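Local structure of DNA repair protein RAD7 (Saccharomyces cerevisiae, 5ZB2) at residues M310-L315 and K333-E338; L327-L332 and E338-L343; E314-G319 and L343-L348; L351-V356 and Q365-Q370; I213-N218 and S272-D277. The protein acts in global genome nucleotide excision repair within the GGR complex with ABF1 and RAD16 and interacts with ELC1, this chain being the C-terminal part with the leucine-rich repeats. One frame throughout, in Å; residues are numbered along the deposited sequence.

Contact 1 (M310-L315 and K333-E338)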
# COMPACT_ATOMS: atom_id res chain seq x y z
N MET A 310 -46.00 -35.54 -0.16
CA MET A 310 -45.79 -36.08 1.18
C MET A 310 -44.48 -35.60 1.79
O MET A 310 -44.40 -35.41 3.01
CB MET A 310 -45.83 -37.61 1.14
CG MET A 310 -47.24 -38.19 1.14
SD MET A 310 -48.24 -37.63 2.54
CE MET A 310 -47.29 -38.28 3.92
N ALA A 311 -43.44 -35.41 0.97
CA ALA A 311 -42.19 -34.86 1.50
C ALA A 311 -42.43 -33.50 2.15
O ALA A 311 -41.94 -33.24 3.26
CB ALA A 311 -41.16 -34.75 0.38
N ILE A 312 -43.20 -32.64 1.49
CA ILE A 312 -43.44 -31.29 2.01
C ILE A 312 -44.39 -31.34 3.20
O ILE A 312 -44.22 -30.58 4.17
CB ILE A 312 -43.99 -30.39 0.89
CG1 ILE A 312 -43.07 -30.41 -0.33
CG2 ILE A 312 -44.18 -28.96 1.40
CD1 ILE A 312 -41.63 -30.07 -0.04
N ILE A 313 -45.40 -32.20 3.15
CA ILE A 313 -46.35 -32.30 4.25
C ILE A 313 -45.65 -32.80 5.51
O ILE A 313 -45.79 -32.22 6.59
CB ILE A 313 -47.53 -33.21 3.86
CG1 ILE A 313 -48.33 -32.58 2.72
CG2 ILE A 313 -48.44 -33.48 5.07
CD1 ILE A 313 -49.46 -33.44 2.19
N GLU A 314 -44.88 -33.88 5.38
CA GLU A 314 -44.14 -34.40 6.54
C GLU A 314 -43.20 -33.34 7.10
O GLU A 314 -43.02 -33.25 8.32
CB GLU A 314 -43.37 -35.66 6.15
CG GLU A 314 -44.25 -36.87 5.83
CD GLU A 314 -45.01 -37.40 7.05
OE1 GLU A 314 -44.72 -36.97 8.18
OE2 GLU A 314 -45.91 -38.24 6.86
N LEU A 315 -42.59 -32.54 6.23
CA LEU A 315 -41.72 -31.46 6.70
C LEU A 315 -42.49 -30.47 7.56
O LEU A 315 -42.08 -30.15 8.68
CB LEU A 315 -41.08 -30.74 5.51
CG LEU A 315 -40.28 -29.47 5.81
CD1 LEU A 315 -39.06 -29.78 6.66
CD2 LEU A 315 -39.87 -28.76 4.53
N LYS A 333 -42.20 -30.19 -9.98
CA LYS A 333 -43.32 -30.42 -10.88
C LYS A 333 -44.31 -31.45 -10.33
O LYS A 333 -45.46 -31.48 -10.79
CB LYS A 333 -42.81 -30.88 -12.24
CG LYS A 333 -43.39 -30.12 -13.42
CD LYS A 333 -42.78 -28.73 -13.54
CE LYS A 333 -43.20 -28.06 -14.84
NZ LYS A 333 -42.59 -26.71 -15.00
N GLU A 334 -43.89 -32.29 -9.38
CA GLU A 334 -44.75 -33.35 -8.88
C GLU A 334 -45.72 -32.87 -7.80
O GLU A 334 -46.67 -33.60 -7.49
CB GLU A 334 -43.91 -34.49 -8.32
CG GLU A 334 -43.08 -35.21 -9.37
CD GLU A 334 -43.92 -35.82 -10.47
OE1 GLU A 334 -44.99 -36.39 -10.15
OE2 GLU A 334 -43.52 -35.73 -11.65
N LEU A 335 -45.52 -31.69 -7.24
CA LEU A 335 -46.43 -31.21 -6.22
C LEU A 335 -47.83 -31.00 -6.79
O LEU A 335 -48.01 -30.73 -7.98
CB LEU A 335 -45.92 -29.90 -5.61
CG LEU A 335 -44.59 -29.98 -4.86
CD1 LEU A 335 -44.14 -28.59 -4.44
CD2 LEU A 335 -44.70 -30.90 -3.65
N THR A 336 -48.83 -31.15 -5.93
CA THR A 336 -50.21 -30.85 -6.26
C THR A 336 -50.73 -29.81 -5.27
O THR A 336 -50.00 -29.34 -4.39
CB THR A 336 -51.09 -32.11 -6.22
OG1 THR A 336 -51.40 -32.45 -4.87
CG2 THR A 336 -50.38 -33.29 -6.89
N LYS A 337 -52.01 -29.45 -5.42
CA LYS A 337 -52.59 -28.44 -4.55
C LYS A 337 -52.61 -28.89 -3.10
O LYS A 337 -52.57 -28.05 -2.19
CB LYS A 337 -54.01 -28.11 -5.03
CG LYS A 337 -54.65 -26.94 -4.31
CD LYS A 337 -55.99 -26.59 -4.94
CE LYS A 337 -56.58 -25.32 -4.34
NZ LYS A 337 -57.89 -24.99 -4.96
N GLU A 338 -52.64 -30.20 -2.85
CA GLU A 338 -52.73 -30.70 -1.48
C GLU A 338 -51.51 -30.30 -0.66
O GLU A 338 -51.62 -30.06 0.54
CB GLU A 338 -52.89 -32.22 -1.49
CG GLU A 338 -53.15 -32.82 -0.11
CD GLU A 338 -54.47 -32.37 0.49
OE1 GLU A 338 -55.29 -31.78 -0.25
OE2 GLU A 338 -54.68 -32.59 1.70

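Contact 2 (L327-L332 and E338-L343)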
# COMPACT_ATOMS: atom_id res chain seq x y z
N LEU A 327 -38.82 -20.62 2.03
CA LEU A 327 -38.97 -21.97 1.52
C LEU A 327 -38.90 -21.93 0.00
O LEU A 327 -39.58 -21.11 -0.62
CB LEU A 327 -40.30 -22.58 1.98
CG LEU A 327 -40.59 -24.03 1.55
CD1 LEU A 327 -39.65 -25.00 2.26
CD2 LEU A 327 -42.04 -24.38 1.83
N ASN A 328 -38.10 -22.81 -0.58
CA ASN A 328 -37.86 -22.83 -2.02
C ASN A 328 -38.30 -24.18 -2.57
O ASN A 328 -37.64 -25.20 -2.33
CB ASN A 328 -36.39 -22.57 -2.33
CG ASN A 328 -36.10 -22.48 -3.82
OD1 ASN A 328 -36.85 -22.99 -4.65
ND2 ASN A 328 -35.00 -21.82 -4.16
N LEU A 329 -39.39 -24.19 -3.34
CA LEU A 329 -39.92 -25.38 -3.99
C LEU A 329 -39.74 -25.33 -5.50
O LEU A 329 -40.44 -26.05 -6.23
CB LEU A 329 -41.39 -25.56 -3.64
CG LEU A 329 -41.73 -25.57 -2.14
CD1 LEU A 329 -43.24 -25.54 -1.95
CD2 LEU A 329 -41.13 -26.78 -1.43
N ASN A 330 -38.81 -24.51 -5.98
CA ASN A 330 -38.67 -24.24 -7.40
C ASN A 330 -38.48 -25.52 -8.20
O ASN A 330 -37.61 -26.34 -7.88
CB ASN A 330 -37.49 -23.29 -7.63
CG ASN A 330 -37.36 -22.85 -9.07
OD1 ASN A 330 -37.04 -23.65 -9.95
ND2 ASN A 330 -37.57 -21.57 -9.31
N SER A 331 -39.29 -25.69 -9.24
CA SER A 331 -39.23 -26.77 -10.21
C SER A 331 -39.75 -28.10 -9.67
O SER A 331 -39.52 -29.14 -10.31
CB SER A 331 -37.81 -26.99 -10.75
OG SER A 331 -37.28 -25.81 -11.31
N LEU A 332 -40.45 -28.11 -8.53
CA LEU A 332 -41.06 -29.34 -8.03
C LEU A 332 -42.36 -29.57 -8.80
O LEU A 332 -43.46 -29.23 -8.37
CB LEU A 332 -41.29 -29.28 -6.53
CG LEU A 332 -40.05 -29.18 -5.63
CD1 LEU A 332 -40.34 -29.80 -4.27
CD2 LEU A 332 -38.82 -29.81 -6.25
N GLU A 338 -52.64 -30.20 -2.85
CA GLU A 338 -52.73 -30.70 -1.48
C GLU A 338 -51.51 -30.30 -0.66
O GLU A 338 -51.62 -30.06 0.54
CB GLU A 338 -52.89 -32.22 -1.49
CG GLU A 338 -53.15 -32.82 -0.11
CD GLU A 338 -54.47 -32.37 0.49
OE1 GLU A 338 -55.29 -31.78 -0.25
OE2 GLU A 338 -54.68 -32.59 1.70
N ALA A 339 -50.33 -30.24 -1.29
CA ALA A 339 -49.13 -29.83 -0.56
C ALA A 339 -49.31 -28.44 0.05
O ALA A 339 -48.93 -28.21 1.20
CB ALA A 339 -47.92 -29.86 -1.48
N PHE A 340 -49.88 -27.51 -0.72
CA PHE A 340 -50.02 -26.14 -0.24
C PHE A 340 -51.16 -25.98 0.76
O PHE A 340 -51.20 -24.98 1.48
CB PHE A 340 -50.21 -25.20 -1.42
CG PHE A 340 -49.08 -25.24 -2.41
CD1 PHE A 340 -47.89 -24.57 -2.15
CD2 PHE A 340 -49.20 -25.96 -3.59
CE1 PHE A 340 -46.85 -24.61 -3.06
CE2 PHE A 340 -48.15 -26.00 -4.50
CZ PHE A 340 -46.98 -25.33 -4.23
N VAL A 341 -52.08 -26.94 0.81
CA VAL A 341 -53.12 -26.91 1.84
C VAL A 341 -52.48 -26.87 3.22
O VAL A 341 -52.92 -26.13 4.11
CB VAL A 341 -54.06 -28.13 1.69
CG1 VAL A 341 -55.10 -28.14 2.79
CG2 VAL A 341 -54.74 -28.10 0.33
N ALA A 342 -51.42 -27.66 3.42
CA ALA A 342 -50.74 -27.72 4.71
C ALA A 342 -49.75 -26.58 4.92
O ALA A 342 -49.26 -26.41 6.04
CB ALA A 342 -50.00 -29.05 4.84
N LEU A 343 -49.45 -25.80 3.89
CA LEU A 343 -48.45 -24.74 3.99
C LEU A 343 -49.09 -23.51 4.64
O LEU A 343 -49.46 -22.53 3.99
CB LEU A 343 -47.88 -24.41 2.61
CG LEU A 343 -46.72 -23.42 2.56
CD1 LEU A 343 -45.57 -23.86 3.45
CD2 LEU A 343 -46.24 -23.25 1.12

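Contact 3 (E314-G319 and L343-L348)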
# COMPACT_ATOMS: atom_id res chain seq x y z
N GLU A 314 -44.88 -33.88 5.38
CA GLU A 314 -44.14 -34.40 6.54
C GLU A 314 -43.20 -33.34 7.10
O GLU A 314 -43.02 -33.25 8.32
CB GLU A 314 -43.37 -35.66 6.15
CG GLU A 314 -44.25 -36.87 5.83
CD GLU A 314 -45.01 -37.40 7.05
OE1 GLU A 314 -44.72 -36.97 8.18
OE2 GLU A 314 -45.91 -38.24 6.86
N LEU A 315 -42.59 -32.54 6.23
CA LEU A 315 -41.72 -31.46 6.70
C LEU A 315 -42.49 -30.47 7.56
O LEU A 315 -42.08 -30.15 8.68
CB LEU A 315 -41.08 -30.74 5.51
CG LEU A 315 -40.28 -29.47 5.81
CD1 LEU A 315 -39.06 -29.78 6.66
CD2 LEU A 315 -39.87 -28.76 4.53
N LEU A 316 -43.63 -29.98 7.06
CA LEU A 316 -44.39 -28.96 7.78
C LEU A 316 -44.97 -29.51 9.07
O LEU A 316 -44.94 -28.84 10.11
CB LEU A 316 -45.50 -28.42 6.88
CG LEU A 316 -45.04 -27.77 5.57
CD1 LEU A 316 -46.23 -27.56 4.66
CD2 LEU A 316 -44.34 -26.45 5.84
N LEU A 317 -45.52 -30.72 9.04
CA LEU A 317 -46.20 -31.28 10.20
C LEU A 317 -45.25 -31.77 11.29
O LEU A 317 -45.72 -32.11 12.38
CB LEU A 317 -47.11 -32.44 9.77
CG LEU A 317 -48.53 -32.05 9.34
CD1 LEU A 317 -48.50 -30.96 8.28
CD2 LEU A 317 -49.28 -33.26 8.83
N ASN A 318 -43.94 -31.81 11.04
CA ASN A 318 -42.97 -32.28 12.02
C ASN A 318 -42.12 -31.15 12.57
O ASN A 318 -40.93 -31.32 12.85
CB ASN A 318 -42.10 -33.38 11.43
CG ASN A 318 -42.81 -34.73 11.38
OD1 ASN A 318 -42.74 -35.52 12.32
ND2 ASN A 318 -43.51 -35.00 10.28
N GLY A 319 -42.72 -29.96 12.74
CA GLY A 319 -42.11 -28.85 13.44
C GLY A 319 -41.77 -27.66 12.56
O GLY A 319 -41.86 -26.51 13.03
N LEU A 343 -49.45 -25.80 3.89
CA LEU A 343 -48.45 -24.74 3.99
C LEU A 343 -49.09 -23.51 4.64
O LEU A 343 -49.46 -22.53 3.99
CB LEU A 343 -47.88 -24.41 2.61
CG LEU A 343 -46.72 -23.42 2.56
CD1 LEU A 343 -45.57 -23.86 3.45
CD2 LEU A 343 -46.24 -23.25 1.12
N ALA A 344 -49.20 -23.58 5.97
CA ALA A 344 -49.75 -22.49 6.78
C ALA A 344 -48.74 -22.19 7.88
O ALA A 344 -48.74 -22.85 8.92
CB ALA A 344 -51.12 -22.86 7.35
N CYS A 345 -47.89 -21.19 7.65
CA CYS A 345 -46.77 -20.91 8.52
C CYS A 345 -46.87 -19.49 9.07
O CYS A 345 -47.01 -18.54 8.29
CB CYS A 345 -45.45 -21.07 7.74
SG CYS A 345 -45.33 -22.63 6.83
N PRO A 346 -46.77 -19.30 10.39
CA PRO A 346 -46.91 -17.94 10.93
C PRO A 346 -45.76 -17.01 10.57
O PRO A 346 -45.97 -15.79 10.48
CB PRO A 346 -46.99 -18.17 12.44
CG PRO A 346 -46.28 -19.46 12.66
CD PRO A 346 -46.56 -20.30 11.45
N ASN A 347 -44.56 -17.54 10.35
CA ASN A 347 -43.37 -16.72 10.16
C ASN A 347 -42.81 -16.77 8.74
O ASN A 347 -41.77 -16.15 8.48
CB ASN A 347 -42.28 -17.13 11.15
CG ASN A 347 -42.77 -17.10 12.59
OD1 ASN A 347 -43.28 -16.08 13.06
ND2 ASN A 347 -42.63 -18.22 13.28
N LEU A 348 -43.46 -17.48 7.82
CA LEU A 348 -42.96 -17.56 6.46
C LEU A 348 -43.09 -16.21 5.77
O LEU A 348 -44.16 -15.59 5.79
CB LEU A 348 -43.72 -18.64 5.69
CG LEU A 348 -43.26 -18.92 4.25
CD1 LEU A 348 -41.82 -19.40 4.23
CD2 LEU A 348 -44.18 -19.95 3.61

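Contact 4 (L351-V356 and Q365-Q370)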
# COMPACT_ATOMS: atom_id res chain seq x y z
N LEU A 351 -41.33 -17.29 -0.47
CA LEU A 351 -41.70 -18.59 -1.01
C LEU A 351 -41.42 -18.61 -2.50
O LEU A 351 -41.99 -17.82 -3.26
CB LEU A 351 -43.18 -18.90 -0.73
CG LEU A 351 -43.71 -20.26 -1.22
CD1 LEU A 351 -42.99 -21.42 -0.53
CD2 LEU A 351 -45.21 -20.35 -1.00
N ASP A 352 -40.53 -19.51 -2.93
CA ASP A 352 -40.15 -19.64 -4.33
C ASP A 352 -40.93 -20.80 -4.94
O ASP A 352 -40.67 -21.96 -4.63
CB ASP A 352 -38.64 -19.86 -4.46
CG ASP A 352 -38.16 -19.89 -5.90
OD1 ASP A 352 -38.99 -20.05 -6.82
OD2 ASP A 352 -36.94 -19.77 -6.11
N LEU A 353 -41.89 -20.47 -5.81
CA LEU A 353 -42.69 -21.48 -6.50
C LEU A 353 -42.45 -21.47 -8.00
O LEU A 353 -43.31 -21.91 -8.77
CB LEU A 353 -44.18 -21.27 -6.21
CG LEU A 353 -44.59 -21.32 -4.73
CD1 LEU A 353 -46.07 -21.05 -4.59
CD2 LEU A 353 -44.23 -22.67 -4.11
N GLY A 354 -41.29 -20.98 -8.43
CA GLY A 354 -40.97 -20.93 -9.84
C GLY A 354 -41.00 -22.29 -10.50
O GLY A 354 -40.38 -23.24 -10.01
N PHE A 355 -41.72 -22.39 -11.61
CA PHE A 355 -41.84 -23.63 -12.38
C PHE A 355 -42.56 -24.72 -11.60
O PHE A 355 -42.35 -25.91 -11.85
CB PHE A 355 -40.46 -24.13 -12.85
CG PHE A 355 -39.78 -23.20 -13.81
CD1 PHE A 355 -40.10 -23.22 -15.16
CD2 PHE A 355 -38.81 -22.31 -13.37
CE1 PHE A 355 -39.47 -22.36 -16.05
CE2 PHE A 355 -38.18 -21.46 -14.25
CZ PHE A 355 -38.51 -21.48 -15.59
N VAL A 356 -43.41 -24.34 -10.65
CA VAL A 356 -44.25 -25.29 -9.93
C VAL A 356 -45.56 -25.40 -10.71
O VAL A 356 -46.45 -24.56 -10.59
CB VAL A 356 -44.48 -24.89 -8.48
CG1 VAL A 356 -45.34 -25.92 -7.76
CG2 VAL A 356 -43.14 -24.75 -7.76
N GLN A 365 -54.19 -17.47 -3.82
CA GLN A 365 -55.24 -16.97 -2.93
C GLN A 365 -55.15 -17.65 -1.57
O GLN A 365 -55.10 -16.98 -0.53
CB GLN A 365 -56.61 -17.21 -3.57
CG GLN A 365 -57.81 -16.92 -2.67
CD GLN A 365 -57.99 -15.45 -2.36
OE1 GLN A 365 -57.04 -14.67 -2.42
NE2 GLN A 365 -59.21 -15.07 -2.02
N MET A 366 -55.14 -18.98 -1.56
CA MET A 366 -55.11 -19.72 -0.30
C MET A 366 -53.85 -19.40 0.50
O MET A 366 -53.92 -19.20 1.72
CB MET A 366 -55.21 -21.22 -0.58
CG MET A 366 -55.05 -22.11 0.64
SD MET A 366 -55.28 -23.85 0.26
CE MET A 366 -54.01 -24.11 -0.98
N LEU A 367 -52.70 -19.35 -0.17
CA LEU A 367 -51.45 -19.07 0.53
C LEU A 367 -51.46 -17.69 1.17
O LEU A 367 -51.00 -17.51 2.30
CB LEU A 367 -50.26 -19.21 -0.43
CG LEU A 367 -49.96 -20.62 -0.94
CD1 LEU A 367 -48.85 -20.58 -1.97
CD2 LEU A 367 -49.60 -21.55 0.21
N GLY A 368 -51.99 -16.69 0.45
CA GLY A 368 -52.04 -15.35 1.00
C GLY A 368 -52.84 -15.26 2.28
O GLY A 368 -52.56 -14.41 3.14
N GLU A 369 -53.85 -16.12 2.44
CA GLU A 369 -54.69 -16.10 3.63
C GLU A 369 -54.15 -16.97 4.76
O GLU A 369 -54.44 -16.70 5.93
CB GLU A 369 -56.11 -16.56 3.28
CG GLU A 369 -56.77 -15.78 2.13
CD GLU A 369 -56.74 -14.28 2.34
OE1 GLU A 369 -55.68 -13.66 2.07
OE2 GLU A 369 -57.76 -13.72 2.77
N GLN A 370 -53.37 -18.01 4.43
CA GLN A 370 -52.86 -18.93 5.44
C GLN A 370 -51.49 -18.55 5.98
O GLN A 370 -51.01 -19.21 6.91
CB GLN A 370 -52.79 -20.35 4.86
CG GLN A 370 -54.13 -21.00 4.59
CD GLN A 370 -54.00 -22.44 4.12
OE1 GLN A 370 -52.91 -22.90 3.80
NE2 GLN A 370 -55.12 -23.15 4.09

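Contact 5 (I213-N218 and S272-D277)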
# COMPACT_ATOMS: atom_id res chain seq x y z
N ILE A 213 -21.46 -27.70 0.61
CA ILE A 213 -20.78 -28.24 -0.56
C ILE A 213 -21.67 -27.97 -1.76
O ILE A 213 -22.83 -28.38 -1.78
CB ILE A 213 -20.49 -29.75 -0.44
CG1 ILE A 213 -19.64 -30.04 0.80
CG2 ILE A 213 -19.80 -30.25 -1.70
CD1 ILE A 213 -19.38 -31.53 1.06
N GLU A 214 -21.13 -27.28 -2.77
CA GLU A 214 -21.93 -26.90 -3.93
C GLU A 214 -21.16 -27.15 -5.22
O GLU A 214 -19.99 -26.80 -5.34
CB GLU A 214 -22.33 -25.42 -3.86
CG GLU A 214 -22.93 -25.00 -2.53
CD GLU A 214 -23.46 -23.58 -2.56
OE1 GLU A 214 -24.63 -23.39 -2.94
OE2 GLU A 214 -22.70 -22.65 -2.20
N TYR A 215 -21.85 -27.76 -6.19
CA TYR A 215 -21.39 -27.90 -7.56
C TYR A 215 -19.97 -28.43 -7.66
O TYR A 215 -19.06 -27.73 -8.12
CB TYR A 215 -21.53 -26.55 -8.28
CG TYR A 215 -22.91 -25.97 -8.04
CD1 TYR A 215 -24.03 -26.57 -8.58
CD2 TYR A 215 -23.08 -24.85 -7.24
CE1 TYR A 215 -25.29 -26.07 -8.35
CE2 TYR A 215 -24.34 -24.34 -6.99
CZ TYR A 215 -25.45 -24.96 -7.55
OH TYR A 215 -26.71 -24.46 -7.33
N PRO A 216 -19.73 -29.68 -7.24
CA PRO A 216 -18.42 -30.30 -7.49
C PRO A 216 -18.20 -30.48 -8.99
O PRO A 216 -19.14 -30.72 -9.75
CB PRO A 216 -18.52 -31.64 -6.77
CG PRO A 216 -19.99 -31.94 -6.76
CD PRO A 216 -20.67 -30.61 -6.60
N PHE A 217 -16.94 -30.37 -9.40
CA PHE A 217 -16.62 -30.45 -10.82
C PHE A 217 -16.95 -31.82 -11.39
O PHE A 217 -17.64 -31.94 -12.41
CB PHE A 217 -15.14 -30.11 -11.04
CG PHE A 217 -14.78 -29.91 -12.49
CD1 PHE A 217 -15.17 -28.75 -13.15
CD2 PHE A 217 -14.07 -30.87 -13.18
CE1 PHE A 217 -14.84 -28.56 -14.48
CE2 PHE A 217 -13.74 -30.68 -14.51
CZ PHE A 217 -14.13 -29.53 -15.16
N ASN A 218 -16.46 -32.88 -10.74
CA ASN A 218 -16.84 -34.25 -11.07
C ASN A 218 -17.81 -34.73 -10.00
O ASN A 218 -17.42 -34.93 -8.84
CB ASN A 218 -15.61 -35.15 -11.17
CG ASN A 218 -14.72 -34.78 -12.34
OD1 ASN A 218 -15.20 -34.42 -13.41
ND2 ASN A 218 -13.41 -34.85 -12.13
N SER A 272 -30.50 -27.41 2.65
CA SER A 272 -30.62 -27.21 1.21
C SER A 272 -30.06 -28.42 0.47
O SER A 272 -28.92 -28.82 0.71
CB SER A 272 -29.88 -25.94 0.76
OG SER A 272 -29.88 -25.82 -0.65
N LEU A 273 -30.86 -28.97 -0.45
CA LEU A 273 -30.48 -30.15 -1.21
C LEU A 273 -30.82 -29.95 -2.69
O LEU A 273 -31.51 -30.75 -3.32
CB LEU A 273 -31.17 -31.40 -0.67
CG LEU A 273 -30.99 -31.73 0.81
CD1 LEU A 273 -31.86 -32.91 1.20
CD2 LEU A 273 -29.53 -32.01 1.12
N GLU A 274 -30.33 -28.87 -3.27
CA GLU A 274 -30.77 -28.46 -4.60
C GLU A 274 -30.17 -29.35 -5.69
O GLU A 274 -29.03 -29.81 -5.59
CB GLU A 274 -30.40 -27.00 -4.84
CG GLU A 274 -31.00 -26.05 -3.80
CD GLU A 274 -30.72 -24.59 -4.11
OE1 GLU A 274 -29.99 -24.31 -5.08
OE2 GLU A 274 -31.23 -23.72 -3.37
N GLU A 275 -30.97 -29.61 -6.73
CA GLU A 275 -30.57 -30.31 -7.94
C GLU A 275 -30.30 -31.80 -7.72
O GLU A 275 -29.58 -32.42 -8.52
CB GLU A 275 -29.33 -29.66 -8.59
CG GLU A 275 -29.64 -28.33 -9.27
CD GLU A 275 -28.43 -27.74 -9.98
OE1 GLU A 275 -27.42 -28.47 -10.16
OE2 GLU A 275 -28.48 -26.55 -10.34
N SER A 276 -30.87 -32.41 -6.69
CA SER A 276 -30.70 -33.85 -6.43
C SER A 276 -31.88 -34.59 -7.04
O SER A 276 -32.87 -34.90 -6.37
CB SER A 276 -30.56 -34.12 -4.94
OG SER A 276 -29.37 -33.53 -4.42
N ASP A 277 -31.77 -34.88 -8.34
CA ASP A 277 -32.85 -35.51 -9.09
C ASP A 277 -32.99 -37.01 -8.82
O ASP A 277 -33.87 -37.64 -9.41
CB ASP A 277 -32.64 -35.29 -10.59
CG ASP A 277 -31.50 -36.12 -11.15
OD1 ASP A 277 -30.48 -36.29 -10.45
OD2 ASP A 277 -31.63 -36.61 -12.29
O HOH W 1 -27.18 -22.42 -5.57

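Contact 1 (M310-L315 and K333-E338)
Ile-312 and Leu-335 make the closest touch between helix 309-320 and the segment 333-338. Ile-312 CG1 lies 3.7 Å from Leu-335 CD2, and the two side chains cross at about a right angle; the CG1 methylene of the isoleucine meets one methyl of the leucine. Leu-335 CG stands anti to its own carbonyl carbon (chi1 -64°), which brings CD2 to the helix although the CB leaves the backbone across that direction. The next residue, Ile-313, makes a looser approach to exposed Glu-338, its CD1 4.3 Å from the backbone Glu-338 O and 4.4 Å from the Glu-338 CG methylene. Behind this shell, Thr-336, a common N-cap residue, occupies that position at the next helix. Its OG1 accepts from Glu-338 N at 3.3 Å and also bonds to Asp-309 at the start of helix 309-320, tying the two helix beginnings together. Aliphatic residues suit the packed side of this contact, which joins neighbouring elements on the helix side of a leucine-rich-repeat solenoid.

Contact 2 (L327-L332 and E338-L343)
Leu-327, on strand 326-328, and Leu-343 reach toward each other tip to tip, with Leu-327 CD2 3.9 Å from Leu-343 CD1. In both, CG is anti to the backbone N (chi1 -178° and -174°), which brings the methyls together between the strand and the end of helix 337-341. Beside them Leu-329 CD1 approaches Phe-340 CE1 at 3.9 Å, meeting the ring obliquely. The broad ring can touch several side chains at once, here Leu-329 and also Val-363, Met-366 and Leu-367 of helix 361-370. This is the hydrophobic interior of a leucine-rich repeat, where leucines from the strand side face the helix returning on the convex side. Polar bonding belongs to the strand's other face and to the turn. Asn-328 OD1 accepts from Asn-330 N at 2.8 Å, closing an Asx turn. Ser-331 OG donates to Asn-330 OD1 at 2.6 Å, while Asn-330 ND2 bonds to Asp-352 of the neighbouring repeat strand. A type II turn from Leu-329 to Leu-332 bends the chain away from the strand.

Contact 3 (E314-G319 and L343-L348)
Leu-316 of helix 309-320 meets both the backbone and the side chain of Leu-343, and its two methyls share the work. From CB, which is directed at the segment 343-348, the chain runs to CG, set anti to the carbonyl carbon (chi1 -60°). There it forks. CD1 settles against the main chain, 3.7 Å from both Leu-343 CA and Leu-343 N, and 4.1 Å from Leu-343 CB. CD2 goes on to Leu-343 CD1 at 3.7 Å and ends 4.1 Å from Cys-345 SG, a soft apolar neighbour whose compact side chain suits this buried setting. The forked leucine thus fills the angle between backbone and side chain. Farther along the helix, Asn-318 ND2 donates to Glu-314 O at 2.7 Å, in the carbonyl plane and on a lone pair, near the wider pi-type turn at 316-319. The contact packs helix 309-320 against the loop between helix 337-341 and strand 350-352; Leu-343 also rests on Leu-367 of helix 361-370, and the loop backbone is bonded to Asn-371 beyond that helix.

Contact 4 (L351-V356 and Q365-Q370)
Strand 350-352 and helix 361-370 belong to one strand-to-helix turn of the solenoid, and a single methyl joins them: Leu-367 CD1 lies 3.8 Å from Leu-351 CD2 and equally 3.8 Å from Leu-353 CD1. The approaches differ. Leu-353 and Leu-367 extend toward each other tip to tip, whereas Leu-351 crosses Leu-367 at about a right angle. Leu-351 has CG anti to the backbone N (chi1 -179°) and Leu-353 has it anti to the carbonyl carbon (chi1 -59°), and with these different torsions the two strand-side leucines converge on one helix residue. Such inward leucines, separated by one outward residue, are the signature of leucine-rich repeats. The intervening Asp-352 faces the other way, and its OD1 takes two donors: Gly-354 N at 3.0 Å, nearly straight (166°) and making an Asx turn, and Asn-330 ND2 of the preceding repeat. Gly-354, second residue of the type II turn from Leu-353 to Val-356, lies close against that carboxylate, where having no side chain suits it. Phe-340 packs on both Leu-353 and Leu-367.

Contact 5 (I213-N218 and S272-D277)
Tyr-215 reaches from the loop after strand 210-214 to Glu-274 and Glu-275 in the loop after strand 270-272, meeting them with its ring edge and hydroxyl. Against Glu-275 the two side chains cross at about a right angle, and the carboxylate plane is turned 59° from the ring plane. The acid lies at the ring's edge: Glu-275 OE1 is 3.7 Å from Tyr-215 CE1 and OE2 is 3.8 Å from the same atom, so the carboxylate faces the slightly positive C-H rim rather than the electron-rich face. Glu-275 reaches this place because its chain is extended beyond CG (chi2 -176°). Glu-274 passes obliquely, its carboxylate turned 64° from the ring. Its OE1 stays 4.0 Å from Tyr-215 OH, too far for a direct bond, and a water in the ring plane spans the gap, 2.7 Å from Tyr-215 OH and donating a weak bond of 3.4 Å to Glu-274 OE1. Arg-302 serves both acids, in a salt bridge with Glu-274 OE1 and a long, weak ion pair with Glu-275 OE2, probably offsetting their charge. Arg-189 makes a cation-pi contact with Tyr-215. A large amphipathic side chain suits such a partly exposed bridge. Between the two loops lies strand 240-244; its Asn-244 bonds to Glu-214, Ser-272 and the backbone of Glu-274, linking the C-terminal ends of three adjacent strands in the middle of the parallel array.

Contacts 2, 3 and 4 are buried and wholly apolar across their segments, contact 1 is partly buried, and contact 5 lies at the surface. The first four are neighbours: contacts 1 and 3 share helix 309-320, contacts 1 and 2 share helix 337-341, and Leu-343 serves both contact 2 and contact 3. Contacts 2 and 4 repeat one scheme in adjacent repeats, two strand-side leucines facing residues of the following helix or its end with an Asx turn behind, and the backbones of Leu-329 and Asp-352 join them. Contact 5, about 21 Å from contact 2 between centres, spans loops from strands two places apart and relies on carboxylates, an aromatic edge and water instead of methyl packing.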